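Local coordinates for protein aminoacyl-tRNA synthetase (Cryptosporidium parvum, PDB 5F9Z) that probably attaches proline to its cognate tRNA using ATP, as a prolyl-tRNA synthetase with a class II catalytic core, and binds the inhibitor halofuginone together with an ATP analogue, at residues Ser37-Tyr42 against Arg52-Phe57; Glu200-Thr205 against Pro297-Val302; Asp289-Val294 against Val378-Met383; Val304-Ile309 against Leu361-Gly366. All blocks are in the same frame, centred on the assembly; numbering follows the deposited sequence.

Overall arrangement
From the N terminus, interaction 1 closes a short loop of nine residues, bringing the end of helix 26-36 and strand 40-42 onto the start of helix 53-71. Interaction 2 opens at the C-terminal end of helix 181-202 and closes 92 residues later in the linker that follows helix 278-287. Interaction 3 opens in that linker before interaction 2 has closed, so the two cross. Interaction 4 is nested inside the loop of interaction 3, and both reach the sheet of the anticodon-binding domain through adjacent strands, 361-365 and 374-379. W54 and F57 pack on P301, while S37, M39 and W54 meet L293, joining interaction 1 to both linker contacts.

Interaction 1 of 4, residues Ser37-Tyr42 against Arg52-Phe57; sequences SEMIEY and RPWSYF
The carbonyl oxygen of M39 meets two groups at the start of helix 53-71. The backbone N of R52 donates to M39 O over 3.0 Å with an N-H...O angle of 141°. The hydroxyl S55 OG lies 2.8 Å from M39 O, yet R52 O is also within its reach, and the geometry leaves the proton unassigned. R52 is the N-cap residue of this helix, and E38 closes the preceding helix in a Schellman motif, so the end of helix 26-36 meets the start of helix 53-71 in space.

Charge is gathered around the R52 side chain. Its guanidinium has E38 CB over the centre of one face, 3.7 Å above the plane. E41 OE1 approaches R52 NH1 to 3.3 Å, and E38 OE2 stays a long 3.7 Å from R52 NH2; both oxygens stand well out of the guanidinium plane, which indicates attraction between charges without directed N-H bonds. At the edge of this group R52 NH1 donates to a water, which also lies within bonding distance of I40 O. E41 CG packs 3.6 Å from R52 CD, and the bend at chi2 (-75°) turns the carboxylate from there toward R52 NH1. M39 CG packs on S55 CB at 3.5 Å and reaches the edge of the W54 ring.

Just after helix 347-356, K357 NZ forms a salt bridge with E38 OE1 and a cation-pi contact with W54, and K357 O accepts from W54 NE1, while I40 packs against helix 26-36 and strand 49-51.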
loop_
_atom_site.group_PDB
_atom_site.type_symbol
_atom_site.label_atom_id
_atom_site.label_comp_id
_atom_site.label_asym_id
_atom_site.label_seq_id
_atom_site.Cartn_x
_atom_site.Cartn_y
_atom_site.Cartn_z
ATOM N N SER A 37 -7.877 -16.053 -6.564
ATOM C CA SER A 37 -8.110 -14.958 -7.495
ATOM C C SER A 37 -7.020 -14.838 -8.549
ATOM O O SER A 37 -7.065 -13.904 -9.358
ATOM C CB SER A 37 -8.229 -13.636 -6.736
ATOM O OG SER A 37 -6.992 -13.280 -6.144
ATOM N N GLU A 38 -6.047 -15.754 -8.551
ATOM C CA GLU A 38 -4.938 -15.743 -9.506
ATOM C C GLU A 38 -4.105 -14.470 -9.373
ATOM O O GLU A 38 -3.643 -13.898 -10.362
ATOM C CB GLU A 38 -5.439 -15.929 -10.939
ATOM C CG GLU A 38 -6.147 -17.255 -11.159
ATOM C CD GLU A 38 -6.687 -17.403 -12.564
ATOM O OE1 GLU A 38 -7.281 -16.433 -13.080
ATOM O OE2 GLU A 38 -6.511 -18.490 -13.153
ATOM N N MET A 39 -3.917 -14.021 -8.133
ATOM C CA MET A 39 -3.031 -12.903 -7.837
ATOM C C MET A 39 -1.614 -13.361 -7.521
ATOM O O MET A 39 -0.646 -12.746 -7.981
ATOM C CB MET A 39 -3.570 -12.096 -6.653
ATOM C CG MET A 39 -4.424 -10.899 -7.016
ATOM S SD MET A 39 -4.618 -9.818 -5.587
ATOM C CE MET A 39 -5.267 -8.341 -6.358
ATOM N N ILE A 40 -1.480 -14.435 -6.748
ATOM C CA ILE A 40 -0.213 -14.823 -6.140
ATOM C C ILE A 40 -0.011 -16.322 -6.307
ATOM O O ILE A 40 -0.956 -17.107 -6.179
ATOM C CB ILE A 40 -0.179 -14.428 -4.646
ATOM C CG1 ILE A 40 -0.003 -12.919 -4.499
ATOM C CG2 ILE A 40 0.920 -15.170 -3.897
ATOM C CD1 ILE A 40 1.308 -12.416 -5.044
ATOM N N GLU A 41 1.224 -16.714 -6.610
ATOM C CA GLU A 41 1.663 -18.100 -6.530
ATOM C C GLU A 41 2.786 -18.189 -5.508
ATOM O O GLU A 41 3.721 -17.381 -5.538
ATOM C CB GLU A 41 2.141 -18.619 -7.888
ATOM C CG GLU A 41 1.029 -18.926 -8.876
ATOM C CD GLU A 41 0.282 -20.206 -8.547
ATOM O OE1 GLU A 41 -0.777 -20.447 -9.164
ATOM O OE2 GLU A 41 0.751 -20.972 -7.677
ATOM N N TYR A 42 2.689 -19.157 -4.601
ATOM C CA TYR A 42 3.748 -19.360 -3.625
ATOM C C TYR A 42 4.976 -19.963 -4.297
ATOM O O TYR A 42 4.866 -20.807 -5.190
ATOM C CB TYR A 42 3.266 -20.261 -2.487
ATOM C CG TYR A 42 2.273 -19.592 -1.564
ATOM C CD1 TYR A 42 2.697 -18.700 -0.586
ATOM C CD2 TYR A 42 0.914 -19.852 -1.667
ATOM C CE1 TYR A 42 1.794 -18.086 0.261
ATOM C CE2 TYR A 42 0.003 -19.243 -0.823
ATOM C CZ TYR A 42 0.449 -18.360 0.139
ATOM O OH TYR A 42 -0.454 -17.753 0.980
ATOM N N ARG A 52 1.320 -12.634 -10.202
ATOM C CA ARG A 52 0.565 -12.945 -11.402
ATOM C C ARG A 52 -0.067 -11.672 -11.967
ATOM O O ARG A 52 -0.194 -10.669 -11.261
ATOM C CB ARG A 52 -0.498 -13.997 -11.096
ATOM C CG ARG A 52 0.079 -15.320 -10.617
ATOM C CD ARG A 52 -0.991 -16.391 -10.480
ATOM N NE ARG A 52 -1.505 -16.825 -11.775
ATOM C CZ ARG A 52 -2.364 -17.827 -11.939
ATOM N NH1 ARG A 52 -2.806 -18.501 -10.885
ATOM N NH2 ARG A 52 -2.781 -18.155 -13.154
ATOM N N PRO A 53 -0.453 -11.683 -13.249
ATOM C CA PRO A 53 -0.964 -10.449 -13.876
ATOM C C PRO A 53 -2.103 -9.776 -13.129
ATOM O O PRO A 53 -2.217 -8.544 -13.182
ATOM C CB PRO A 53 -1.414 -10.934 -15.260
ATOM C CG PRO A 53 -0.518 -12.079 -15.554
ATOM C CD PRO A 53 -0.286 -12.766 -14.235
ATOM N N TRP A 54 -2.954 -10.535 -12.432
ATOM C CA TRP A 54 -4.090 -9.921 -11.755
ATOM C C TRP A 54 -3.645 -9.015 -10.613
ATOM O O TRP A 54 -4.307 -8.012 -10.327
ATOM C CB TRP A 54 -5.046 -10.997 -11.241
ATOM C CG TRP A 54 -6.437 -10.492 -11.024
ATOM C CD1 TRP A 54 -7.021 -10.176 -9.832
ATOM C CD2 TRP A 54 -7.420 -10.232 -12.034
ATOM N NE1 TRP A 54 -8.309 -9.742 -10.036
ATOM C CE2 TRP A 54 -8.577 -9.766 -11.380
ATOM C CE3 TRP A 54 -7.434 -10.350 -13.428
ATOM C CZ2 TRP A 54 -9.737 -9.418 -12.072
ATOM C CZ3 TRP A 54 -8.586 -10.005 -14.112
ATOM C CH2 TRP A 54 -9.720 -9.544 -13.433
ATOM N N SER A 55 -2.536 -9.346 -9.952
ATOM C CA SER A 55 -1.983 -8.474 -8.924
ATOM C C SER A 55 -0.948 -7.509 -9.487
ATOM O O SER A 55 -0.861 -6.363 -9.034
ATOM C CB SER A 55 -1.356 -9.304 -7.800
ATOM O OG SER A 55 -0.234 -10.034 -8.266
ATOM N N TYR A 56 -0.162 -7.949 -10.475
ATOM C CA TYR A 56 0.871 -7.081 -11.029
ATOM C C TYR A 56 0.272 -5.902 -11.786
ATOM O O TYR A 56 0.918 -4.856 -11.908
ATOM C CB TYR A 56 1.806 -7.877 -11.938
ATOM C CG TYR A 56 3.022 -7.091 -12.366
ATOM C CD1 TYR A 56 4.036 -6.800 -11.462
ATOM C CD2 TYR A 56 3.154 -6.633 -13.671
ATOM C CE1 TYR A 56 5.149 -6.077 -11.843
ATOM C CE2 TYR A 56 4.266 -5.910 -14.062
ATOM C CZ TYR A 56 5.259 -5.635 -13.143
ATOM O OH TYR A 56 6.367 -4.916 -13.525
ATOM N N PHE A 57 -0.949 -6.054 -12.307
ATOM C CA PHE A 57 -1.645 -4.915 -12.897
ATOM C C PHE A 57 -1.835 -3.804 -11.874
ATOM O O PHE A 57 -1.683 -2.620 -12.196
ATOM C CB PHE A 57 -2.997 -5.356 -13.463
ATOM C CG PHE A 57 -3.842 -4.221 -13.983
ATOM C CD1 PHE A 57 -4.682 -3.512 -13.134
ATOM C CD2 PHE A 57 -3.805 -3.870 -15.322
ATOM C CE1 PHE A 57 -5.455 -2.469 -13.609
ATOM C CE2 PHE A 57 -4.581 -2.831 -15.804
ATOM C CZ PHE A 57 -5.407 -2.130 -14.945
HETATM O O HOH W 1 -3.463 -13.573 -12.783
HETATM O O HOH W 2 -2.779 -17.988 -8.140
#

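Interaction 2 of 4, residues Glu200-Thr205 against Pro297-Val302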
loop_
_atom_site.group_PDB
_atom_site.type_symbol
_atom_site.label_atom_id
_atom_site.label_comp_id
_atom_site.label_asym_id
_atom_site.label_seq_id
_atom_site.Cartn_x
_atom_site.Cartn_y
_atom_site.Cartn_z
ATOM N N GLU A 200 -5.429 6.435 -0.402
ATOM C CA GLU A 200 -6.815 6.840 -0.202
ATOM C C GLU A 200 -7.545 7.111 -1.515
ATOM O O GLU A 200 -8.684 6.670 -1.694
ATOM C CB GLU A 200 -6.876 8.072 0.707
ATOM C CG GLU A 200 -6.313 7.831 2.100
ATOM C CD GLU A 200 -6.920 8.744 3.146
ATOM O OE1 GLU A 200 -6.462 8.706 4.308
ATOM O OE2 GLU A 200 -7.859 9.496 2.811
ATOM N N ASP A 201 -6.916 7.836 -2.442
ATOM C CA ASP A 201 -7.596 8.170 -3.689
ATOM C C ASP A 201 -7.575 7.007 -4.675
ATOM O O ASP A 201 -8.560 6.776 -5.385
ATOM C CB ASP A 201 -6.966 9.412 -4.321
ATOM C CG ASP A 201 -7.126 10.648 -3.460
ATOM O OD1 ASP A 201 -8.193 10.801 -2.830
ATOM O OD2 ASP A 201 -6.184 11.467 -3.412
ATOM N N LEU A 202 -6.470 6.266 -4.733
ATOM C CA LEU A 202 -6.335 5.183 -5.700
ATOM C C LEU A 202 -6.742 3.834 -5.114
ATOM O O LEU A 202 -7.523 3.099 -5.727
ATOM C CB LEU A 202 -4.895 5.124 -6.220
ATOM C CG LEU A 202 -4.615 4.183 -7.393
ATOM C CD1 LEU A 202 -5.257 4.708 -8.670
ATOM C CD2 LEU A 202 -3.118 3.982 -7.581
ATOM N N LEU A 203 -6.230 3.496 -3.933
ATOM C CA LEU A 203 -6.490 2.205 -3.313
ATOM C C LEU A 203 -7.668 2.229 -2.345
ATOM O O LEU A 203 -8.006 1.181 -1.785
ATOM C CB LEU A 203 -5.237 1.712 -2.581
ATOM C CG LEU A 203 -3.958 1.632 -3.416
ATOM C CD1 LEU A 203 -2.794 1.164 -2.561
ATOM C CD2 LEU A 203 -4.150 0.717 -4.614
ATOM N N ALA A 204 -8.289 3.393 -2.133
ATOM C CA ALA A 204 -9.429 3.534 -1.222
ATOM C C ALA A 204 -9.094 3.036 0.181
ATOM O O ALA A 204 -9.969 2.580 0.922
ATOM C CB ALA A 204 -10.668 2.816 -1.768
ATOM N N THR A 205 -7.820 3.129 0.562
ATOM C CA THR A 205 -7.348 2.624 1.842
ATOM C C THR A 205 -7.019 3.789 2.761
ATOM O O THR A 205 -6.157 4.613 2.418
ATOM C CB THR A 205 -6.120 1.735 1.648
ATOM O OG1 THR A 205 -6.433 0.684 0.724
ATOM C CG2 THR A 205 -5.690 1.127 2.974
ATOM N N PRO A 297 -12.319 0.419 -8.099
ATOM C CA PRO A 297 -12.390 0.525 -9.566
ATOM C C PRO A 297 -11.161 1.155 -10.204
ATOM O O PRO A 297 -10.895 0.894 -11.383
ATOM C CB PRO A 297 -13.640 1.387 -9.792
ATOM C CG PRO A 297 -14.484 1.130 -8.594
ATOM C CD PRO A 297 -13.530 0.944 -7.446
ATOM N N LYS A 298 -10.402 1.967 -9.465
ATOM C CA LYS A 298 -9.223 2.610 -10.032
ATOM C C LYS A 298 -8.052 1.653 -10.217
ATOM O O LYS A 298 -7.119 1.981 -10.958
ATOM C CB LYS A 298 -8.793 3.793 -9.161
ATOM C CG LYS A 298 -9.736 4.980 -9.231
ATOM C CD LYS A 298 -9.140 6.194 -8.540
ATOM C CE LYS A 298 -9.999 7.430 -8.750
ATOM N NZ LYS A 298 -9.407 8.629 -8.093
ATOM N N VAL A 299 -8.073 0.484 -9.572
ATOM C CA VAL A 299 -6.996 -0.491 -9.695
ATOM C C VAL A 299 -7.492 -1.864 -10.115
ATOM O O VAL A 299 -6.677 -2.757 -10.347
ATOM C CB VAL A 299 -6.183 -0.603 -8.388
ATOM C CG1 VAL A 299 -5.520 0.717 -8.060
ATOM C CG2 VAL A 299 -7.078 -1.058 -7.246
ATOM N N ALA A 300 -8.800 -2.066 -10.219
ATOM C CA ALA A 300 -9.334 -3.357 -10.632
ATOM C C ALA A 300 -8.907 -3.670 -12.063
ATOM O O ALA A 300 -9.159 -2.856 -12.965
ATOM C CB ALA A 300 -10.858 -3.375 -10.519
ATOM N N PRO A 301 -8.257 -4.814 -12.316
ATOM C CA PRO A 301 -7.850 -5.128 -13.699
ATOM C C PRO A 301 -9.015 -5.155 -14.672
ATOM O O PRO A 301 -8.882 -4.695 -15.812
ATOM C CB PRO A 301 -7.188 -6.507 -13.560
ATOM C CG PRO A 301 -6.747 -6.570 -12.132
ATOM C CD PRO A 301 -7.784 -5.821 -11.352
ATOM N N VAL A 302 -10.160 -5.678 -14.246
ATOM C CA VAL A 302 -11.386 -5.651 -15.032
ATOM C C VAL A 302 -12.464 -5.004 -14.177
ATOM O O VAL A 302 -12.828 -5.536 -13.122
ATOM C CB VAL A 302 -11.816 -7.055 -15.485
ATOM C CG1 VAL A 302 -13.165 -6.994 -16.179
ATOM C CG2 VAL A 302 -10.767 -7.657 -16.410
HETATM O O HOH W 3 -10.869 8.475 -5.188
#
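V299 CG1 forms the apolar centre of the contact, lying 3.6 Å from L202 CG and 3.7 Å from L203 CD2. Each leucine thus offers one part of its branch to the same methyl: L202 its branching carbon, L203 a terminal methyl, the L203 and V299 side chains crossing at about a right angle. The chi1 of L202, -171°, swings CG opposite its backbone N and so brings it to the valine. One methyl of this leucine, CD1, rests on K298 CB at 3.7 Å.

The polar part is slighter. K298 runs fully extended past the helix end, its CD 3.3 Å from D201 O, and its NZ gives only a weak bond to D201 O at 3.4 Å. A water also bridges the pair, donating to D201 O at 2.9 Å and accepting from K298 NZ. The D201 carboxylate is not the partner: D201 OD1 stays 5.8 Å from K298 NZ, and D201 OD2 is bonded to S197.

Further out, T205 OG1 donates to L203 O over 3.0 Å from well above the carbonyl plane, and H287 NE2 bonds to the same oxygen. Q405 of helix 393-417 bonds to L202 O and, weakly, to K298 N, holding both segments.

Carbonyls released at a helix C terminus are here taken up by side chains and water, where helix 181-202 of the class II catalytic core meets the linker leading to the anticodon-binding domain.

Interaction 3 of 4, residues Asp289-Val294 against Val378-Met383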
loop_
_atom_site.group_PDB
_atom_site.type_symbol
_atom_site.label_atom_id
_atom_site.label_comp_id
_atom_site.label_asym_id
_atom_site.label_seq_id
_atom_site.Cartn_x
_atom_site.Cartn_y
_atom_site.Cartn_z
ATOM N N ASP A 289 -13.733 -9.522 1.242
ATOM C CA ASP A 289 -14.762 -10.107 2.093
ATOM C C ASP A 289 -14.683 -11.629 1.982
ATOM O O ASP A 289 -13.688 -12.204 1.523
ATOM C CB ASP A 289 -16.149 -9.553 1.730
ATOM C CG ASP A 289 -16.490 -9.716 0.255
ATOM O OD1 ASP A 289 -16.091 -10.728 -0.359
ATOM O OD2 ASP A 289 -17.173 -8.824 -0.292
ATOM N N ASN A 290 -15.753 -12.305 2.407
ATOM C CA ASN A 290 -15.801 -13.761 2.386
ATOM C C ASN A 290 -16.033 -14.334 0.995
ATOM O O ASN A 290 -15.905 -15.551 0.819
ATOM C CB ASN A 290 -16.889 -14.264 3.337
ATOM C CG ASN A 290 -16.455 -14.224 4.788
ATOM O OD1 ASN A 290 -15.428 -13.633 5.125
ATOM N ND2 ASN A 290 -17.235 -14.857 5.656
ATOM N N LYS A 291 -16.373 -13.503 0.011
ATOM C CA LYS A 291 -16.469 -13.963 -1.367
ATOM C C LYS A 291 -15.143 -13.880 -2.107
ATOM O O LYS A 291 -14.999 -14.502 -3.166
ATOM C CB LYS A 291 -17.516 -13.151 -2.134
ATOM C CG LYS A 291 -18.912 -13.231 -1.558
ATOM C CD LYS A 291 -19.881 -12.424 -2.399
ATOM C CE LYS A 291 -21.278 -12.476 -1.823
ATOM N NZ LYS A 291 -22.253 -11.783 -2.704
ATOM N N GLY A 292 -14.180 -13.129 -1.580
ATOM C CA GLY A 292 -12.894 -12.978 -2.227
ATOM C C GLY A 292 -12.444 -11.535 -2.309
ATOM O O GLY A 292 -12.712 -10.741 -1.403
ATOM N N LEU A 293 -11.765 -11.186 -3.397
ATOM C CA LEU A 293 -11.266 -9.831 -3.569
ATOM C C LEU A 293 -12.409 -8.831 -3.696
ATOM O O LEU A 293 -13.481 -9.135 -4.226
ATOM C CB LEU A 293 -10.381 -9.735 -4.812
ATOM C CG LEU A 293 -8.958 -10.283 -4.768
ATOM C CD1 LEU A 293 -8.337 -10.151 -6.143
ATOM C CD2 LEU A 293 -8.130 -9.536 -3.738
ATOM N N VAL A 294 -12.165 -7.627 -3.191
ATOM C CA VAL A 294 -12.971 -6.451 -3.492
ATOM C C VAL A 294 -11.985 -5.367 -3.898
ATOM O O VAL A 294 -11.227 -4.867 -3.060
ATOM C CB VAL A 294 -13.833 -5.998 -2.307
ATOM C CG1 VAL A 294 -14.511 -4.677 -2.628
ATOM C CG2 VAL A 294 -14.869 -7.059 -1.966
ATOM N N VAL A 378 -24.928 -6.142 -11.398
ATOM C CA VAL A 378 -24.783 -6.609 -10.024
ATOM C C VAL A 378 -23.482 -6.035 -9.481
ATOM O O VAL A 378 -22.414 -6.242 -10.069
ATOM C CB VAL A 378 -24.789 -8.142 -9.932
ATOM C CG1 VAL A 378 -24.713 -8.584 -8.477
ATOM C CG2 VAL A 378 -26.029 -8.712 -10.603
ATOM N N VAL A 379 -23.573 -5.316 -8.368
ATOM C CA VAL A 379 -22.419 -4.670 -7.755
ATOM C C VAL A 379 -21.716 -5.669 -6.847
ATOM O O VAL A 379 -22.361 -6.425 -6.111
ATOM C CB VAL A 379 -22.847 -3.406 -6.986
ATOM C CG1 VAL A 379 -21.632 -2.638 -6.501
ATOM C CG2 VAL A 379 -23.719 -2.525 -7.868
ATOM N N ARG A 380 -20.381 -5.666 -6.894
ATOM C CA ARG A 380 -19.603 -6.719 -6.248
ATOM C C ARG A 380 -19.686 -6.640 -4.727
ATOM O O ARG A 380 -19.929 -7.650 -4.058
ATOM C CB ARG A 380 -18.147 -6.641 -6.711
ATOM C CG ARG A 380 -17.169 -7.454 -5.878
ATOM C CD ARG A 380 -17.459 -8.945 -5.949
ATOM N NE ARG A 380 -16.500 -9.713 -5.160
ATOM C CZ ARG A 380 -16.612 -9.930 -3.854
ATOM N NH1 ARG A 380 -17.647 -9.440 -3.184
ATOM N NH2 ARG A 380 -15.688 -10.637 -3.218
ATOM N N ASP A 381 -19.480 -5.450 -4.160
ATOM C CA ASP A 381 -19.248 -5.352 -2.723
ATOM C C ASP A 381 -20.525 -5.367 -1.891
ATOM O O ASP A 381 -20.458 -5.690 -0.700
ATOM C CB ASP A 381 -18.442 -4.089 -2.403
ATOM C CG ASP A 381 -19.176 -2.817 -2.770
ATOM O OD1 ASP A 381 -19.892 -2.815 -3.793
ATOM O OD2 ASP A 381 -19.037 -1.818 -2.033
ATOM N N ASN A 382 -21.682 -5.032 -2.469
ATOM C CA ASN A 382 -22.913 -4.957 -1.688
ATOM C C ASN A 382 -24.089 -5.687 -2.329
ATOM O O ASN A 382 -25.217 -5.562 -1.836
ATOM C CB ASN A 382 -23.296 -3.493 -1.428
ATOM C CG ASN A 382 -23.469 -2.696 -2.706
ATOM O OD1 ASN A 382 -23.395 -3.240 -3.808
ATOM N ND2 ASN A 382 -23.709 -1.398 -2.566
ATOM N N MET A 383 -23.863 -6.435 -3.412
ATOM C CA MET A 383 -24.915 -7.185 -4.104
ATOM C C MET A 383 -26.057 -6.285 -4.567
ATOM O O MET A 383 -27.195 -6.736 -4.719
ATOM C CB MET A 383 -25.460 -8.324 -3.234
ATOM C CG MET A 383 -24.473 -9.452 -3.018
ATOM S SD MET A 383 -23.778 -10.062 -4.568
ATOM C CE MET A 383 -25.247 -10.691 -5.377
HETATM O O HOH W 4 -18.116 -6.389 0.407
HETATM O O HOH W 5 -21.430 -9.104 -2.041
#
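Ionic bonding dominates, with R380 gripping D289 end-on through two nitrogens. R380 NH2 reaches D289 OD1 at 2.9 Å, nearly straight at 167° and in the guanidinium plane; R380 NH1 takes the syn lone pair of D289 OD2 at 3.0 Å, bent to 143°. The two flat groups are turned 38° apart, so the fork is twisted.

Within the turn from D289 to G292, K291 N donates to D289 OD1 over 2.8 Å from the opposite face of the carboxylate, making an Asx turn that helps hold the carboxylate in position for the arginine.

Water adds two bridges, one from D289 OD2 to D381 O, the other from K291 NZ to R380 O; K291 NZ also bonds to the carbonyl of H7, a residue of the N-terminal histidine tag.

Apolar cover comes from V294 CG2, 3.6 Å above one guanidinium face and offset toward its rim.

E355 O, at the end of helix 347-356, bonds to R380 NE, D381 pairs with R407 of helix 393-417, and V294 packs on H287 of helix 278-287.

Interaction 4 of 4, residues Val304-Ile309 against Leu361-Gly366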
loop_
_atom_site.group_PDB
_atom_site.type_symbol
_atom_site.label_atom_id
_atom_site.label_comp_id
_atom_site.label_asym_id
_atom_site.label_seq_id
_atom_site.Cartn_x
_atom_site.Cartn_y
_atom_site.Cartn_z
ATOM N N VAL A 304 -15.655 -4.137 -15.346
ATOM C CA VAL A 304 -16.947 -4.697 -15.718
ATOM C C VAL A 304 -16.710 -5.985 -16.493
ATOM O O VAL A 304 -15.952 -5.997 -17.467
ATOM C CB VAL A 304 -17.782 -3.715 -16.561
ATOM C CG1 VAL A 304 -19.080 -4.373 -17.002
ATOM C CG2 VAL A 304 -18.062 -2.439 -15.780
ATOM N N ILE A 305 -17.358 -7.064 -16.063
ATOM C CA ILE A 305 -17.359 -8.325 -16.793
ATOM C C ILE A 305 -18.758 -8.533 -17.358
ATOM O O ILE A 305 -19.753 -8.437 -16.629
ATOM C CB ILE A 305 -16.914 -9.504 -15.905
ATOM C CG1 ILE A 305 -16.869 -10.800 -16.717
ATOM C CG2 ILE A 305 -17.798 -9.649 -14.670
ATOM C CD1 ILE A 305 -15.774 -10.821 -17.759
ATOM N N ILE A 306 -18.836 -8.775 -18.662
ATOM C CA ILE A 306 -20.108 -8.963 -19.350
ATOM C C ILE A 306 -20.343 -10.462 -19.469
ATOM O O ILE A 306 -19.622 -11.161 -20.188
ATOM C CB ILE A 306 -20.117 -8.280 -20.723
ATOM C CG1 ILE A 306 -19.838 -6.782 -20.573
ATOM C CG2 ILE A 306 -21.452 -8.504 -21.419
ATOM C CD1 ILE A 306 -19.847 -6.026 -21.885
ATOM N N ILE A 307 -21.353 -10.958 -18.761
ATOM C CA ILE A 307 -21.640 -12.388 -18.726
ATOM C C ILE A 307 -22.981 -12.647 -19.402
ATOM O O ILE A 307 -24.036 -12.474 -18.773
ATOM C CB ILE A 307 -21.633 -12.920 -17.284
ATOM C CG1 ILE A 307 -20.303 -12.587 -16.604
ATOM C CG2 ILE A 307 -21.880 -14.419 -17.268
ATOM C CD1 ILE A 307 -20.229 -13.021 -15.157
ATOM N N PRO A 308 -22.994 -13.045 -20.672
ATOM C CA PRO A 308 -24.266 -13.391 -21.316
ATOM C C PRO A 308 -24.821 -14.692 -20.759
ATOM O O PRO A 308 -24.084 -15.650 -20.513
ATOM C CB PRO A 308 -23.890 -13.527 -22.795
ATOM C CG PRO A 308 -22.437 -13.875 -22.779
ATOM C CD PRO A 308 -21.855 -13.146 -21.601
ATOM N N ILE A 309 -26.136 -14.714 -20.551
ATOM C CA ILE A 309 -26.807 -15.898 -20.026
ATOM C C ILE A 309 -26.822 -16.974 -21.101
ATOM O O ILE A 309 -27.711 -17.002 -21.960
ATOM C CB ILE A 309 -28.233 -15.572 -19.548
ATOM C CG1 ILE A 309 -28.208 -14.401 -18.567
ATOM C CG2 ILE A 309 -28.868 -16.794 -18.901
ATOM C CD1 ILE A 309 -27.302 -14.626 -17.386
ATOM N N LEU A 361 -18.221 -4.691 -11.287
ATOM C CA LEU A 361 -19.578 -4.870 -11.780
ATOM C C LEU A 361 -19.618 -6.041 -12.749
ATOM O O LEU A 361 -18.673 -6.257 -13.515
ATOM C CB LEU A 361 -20.089 -3.605 -12.483
ATOM C CG LEU A 361 -19.958 -2.267 -11.750
ATOM C CD1 LEU A 361 -20.299 -1.119 -12.687
ATOM C CD2 LEU A 361 -20.845 -2.235 -10.516
ATOM N N ARG A 362 -20.711 -6.795 -12.716
ATOM C CA ARG A 362 -20.968 -7.821 -13.714
ATOM C C ARG A 362 -22.266 -7.495 -14.438
ATOM O O ARG A 362 -23.240 -7.052 -13.822
ATOM C CB ARG A 362 -21.032 -9.227 -13.098
ATOM C CG ARG A 362 -22.265 -9.535 -12.269
ATOM C CD ARG A 362 -22.531 -11.032 -12.279
ATOM N NE ARG A 362 -23.514 -11.444 -11.283
ATOM C CZ ARG A 362 -23.203 -11.878 -10.066
ATOM N NH1 ARG A 362 -21.933 -11.955 -9.695
ATOM N NH2 ARG A 362 -24.160 -12.235 -9.220
ATOM N N PHE A 363 -22.262 -7.691 -15.753
ATOM C CA PHE A 363 -23.430 -7.463 -16.591
ATOM C C PHE A 363 -24.007 -8.812 -16.991
ATOM O O PHE A 363 -23.324 -9.616 -17.633
ATOM C CB PHE A 363 -23.077 -6.646 -17.835
ATOM C CG PHE A 363 -22.748 -5.203 -17.554
ATOM C CD1 PHE A 363 -22.803 -4.693 -16.267
ATOM C CD2 PHE A 363 -22.397 -4.353 -18.590
ATOM C CE1 PHE A 363 -22.500 -3.367 -16.019
ATOM C CE2 PHE A 363 -22.098 -3.027 -18.349
ATOM C CZ PHE A 363 -22.149 -2.534 -17.062
ATOM N N GLU A 364 -25.253 -9.061 -16.604
ATOM C CA GLU A 364 -25.972 -10.264 -16.997
ATOM C C GLU A 364 -26.844 -9.926 -18.200
ATOM O O GLU A 364 -27.739 -9.079 -18.102
ATOM C CB GLU A 364 -26.812 -10.799 -15.839
ATOM C CG GLU A 364 -26.002 -11.084 -14.585
ATOM C CD GLU A 364 -26.859 -11.543 -13.423
ATOM O OE1 GLU A 364 -28.095 -11.619 -13.586
ATOM O OE2 GLU A 364 -26.295 -11.829 -12.346
ATOM N N VAL A 365 -26.577 -10.576 -19.328
ATOM C CA VAL A 365 -27.246 -10.279 -20.591
ATOM C C VAL A 365 -27.986 -11.539 -21.021
ATOM O O VAL A 365 -27.388 -12.463 -21.585
ATOM C CB VAL A 365 -26.264 -9.813 -21.671
ATOM C CG1 VAL A 365 -27.007 -9.496 -22.960
ATOM C CG2 VAL A 365 -25.484 -8.600 -21.187
ATOM N N GLY A 366 -29.290 -11.580 -20.758
ATOM C CA GLY A 366 -30.122 -12.680 -21.179
ATOM C C GLY A 366 -31.187 -12.232 -22.158
ATOM O O GLY A 366 -31.197 -11.084 -22.612
#
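The F363 ring takes V304 CG1 over the centre of one face: the methyl is 3.4 Å from the ring centroid and 6° off the normal, a well-centred CH-pi contact. V304 presents this methyl because CG1 stands opposite its backbone N (chi1 176°). I306 CG1 lies obliquely to the ring, 4.0 Å from F363 CD2.

On the other face of the sheet, I305 CG2 meets R362 CB at 3.6 Å. The guanidinium of R362 has E364 at its edge, R362 NE donating in plane to the anti lone pair of E364 OE2 at 3.0 Å; E355 holds NH1, and Y351 makes a cation-pi contact with R362.

The backbones run parallel, 20° apart. I305 and I307 each donate and accept; I307 N to F363 O is short at 2.6 Å, and I309 N to V365 O closes the series at 2.8 Å. Helix 317-332 covers F363.

Main-chain bonds therefore set the register of these two interior strands, while apolar packing covers both faces and the R362-E364 ion pair lies on that of I305 and I307.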